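GH62 arabinofuranosidase (Podospora anserina, PDB 4N4B) probably hydrolyses terminal non-reducing alpha-L-arabinofuranosyl residues of plant xylan, using a beta-propeller fold that holds a calcium ion. Local coordinates at residues G32-P37 with R326-I330. Sequence-based numbering, arbitrary orientation.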
# COMPACT_ATOMS: atom_id res chain seq x y z
N GLY A 32 9.36 -16.79 3.82
CA GLY A 32 9.74 -16.38 5.14
C GLY A 32 9.87 -14.86 5.19
O GLY A 32 9.57 -14.09 4.23
N PRO A 33 10.27 -14.29 6.34
CA PRO A 33 10.48 -12.89 6.50
C PRO A 33 11.76 -12.53 5.80
O PRO A 33 12.81 -13.20 6.06
CB PRO A 33 10.56 -12.67 8.02
CG PRO A 33 11.06 -14.01 8.52
CD PRO A 33 10.58 -15.06 7.61
N LEU A 34 11.73 -11.77 4.79
CA LEU A 34 12.89 -11.46 3.95
C LEU A 34 13.49 -10.15 4.32
O LEU A 34 14.74 -10.03 4.29
CB LEU A 34 12.51 -11.51 2.47
CG LEU A 34 12.14 -12.87 1.95
CD1 LEU A 34 11.66 -12.79 0.52
CD2 LEU A 34 13.24 -13.85 2.09
N VAL A 35 12.73 -9.10 4.61
CA VAL A 35 13.26 -7.77 4.79
C VAL A 35 12.98 -7.26 6.17
O VAL A 35 11.82 -7.27 6.63
CB VAL A 35 12.70 -6.74 3.78
CG1 VAL A 35 13.28 -5.37 3.98
CG2 VAL A 35 12.91 -7.21 2.34
N GLY A 36 13.95 -6.86 6.90
CA GLY A 36 13.87 -6.26 8.21
C GLY A 36 14.85 -5.13 8.38
O GLY A 36 15.67 -4.80 7.51
N PRO A 37 14.87 -4.48 9.55
CA PRO A 37 15.77 -3.36 9.88
C PRO A 37 17.21 -3.85 9.84
O PRO A 37 17.55 -5.01 10.12
CB PRO A 37 15.33 -2.90 11.30
CG PRO A 37 13.98 -3.51 11.51
CD PRO A 37 13.89 -4.73 10.62
N ARG A 326 8.20 -7.23 9.54
CA ARG A 326 9.09 -7.70 8.50
C ARG A 326 8.28 -7.93 7.23
O ARG A 326 7.15 -8.19 7.29
CB ARG A 326 9.79 -9.03 8.91
CG ARG A 326 10.44 -9.10 10.30
CD ARG A 326 11.65 -8.16 10.38
NE ARG A 326 12.26 -8.16 11.71
CZ ARG A 326 12.12 -7.20 12.59
NH1 ARG A 326 11.42 -6.14 12.35
NH2 ARG A 326 12.76 -7.28 13.74
N LEU A 327 8.97 -7.87 6.11
CA LEU A 327 8.32 -8.04 4.80
C LEU A 327 8.63 -9.39 4.19
O LEU A 327 9.71 -9.84 4.22
CB LEU A 327 8.72 -6.93 3.79
CG LEU A 327 8.63 -5.47 4.25
CD1 LEU A 327 9.04 -4.53 3.10
CD2 LEU A 327 7.21 -5.17 4.76
N GLY A 328 7.60 -9.98 3.62
CA GLY A 328 7.67 -11.16 2.81
C GLY A 328 6.78 -11.02 1.59
O GLY A 328 6.25 -9.96 1.30
N PHE A 329 6.61 -12.15 0.92
CA PHE A 329 5.71 -12.19 -0.25
C PHE A 329 4.76 -13.32 -0.13
O PHE A 329 5.16 -14.44 0.28
CB PHE A 329 6.49 -12.41 -1.60
CG PHE A 329 7.53 -11.36 -1.94
CD1 PHE A 329 7.13 -10.26 -2.61
CD2 PHE A 329 8.83 -11.44 -1.56
CE1 PHE A 329 8.05 -9.29 -3.04
CE2 PHE A 329 9.74 -10.45 -1.94
CZ PHE A 329 9.27 -9.39 -2.67
N ILE A 330 3.54 -13.12 -0.59
CA ILE A 330 2.59 -14.20 -0.90
C ILE A 330 2.38 -14.30 -2.39
O ILE A 330 2.27 -13.25 -3.07
CB ILE A 330 1.26 -14.12 -0.14
CG1 ILE A 330 0.62 -12.75 -0.19
CG2 ILE A 330 1.51 -14.60 1.32
CD1 ILE A 330 -0.70 -12.64 0.53
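R326, L327 and V35 carry this contact, built on a classic beta bulge in the five-bladed propeller of the GH62 family. Two residues, L34 and V35, stand opposite the single L327, and V35 pairs with L327 in one antiparallel, hydrogen-bonded bridge. The loop thus continues the pairing begun by strand 28-30, in the sheet that joins both ends of the chain. L327 O takes two bonds, from L34 N at 2.9 Å and V35 N at 3.1 Å. The V35 donor lies on a lone pair; the L34 donor is tilted 19° from the carbonyl plane. L327 N answers with a nearly straight bond to V35 O (3.0 Å, 168°). V35 and L327 set their beta carbons side by side, and both side chains reach F76 of the next blade. A bend at chi2 (-67°) turns the R326 chain along the loop, where CD lies 3.6 Å from G36 CA. NH1 is hydrogen-bonded to A45 O, which helps fix the guanidinium beside P37. Shortening this arginine to an alanine would probably leave A45 O without this donor and P37 CD and CG without the guanidinium lying against them. The two side chains cross: P37 CD sits over one guanidinium face, offset toward its rim, 3.3 Å from R326 NH1.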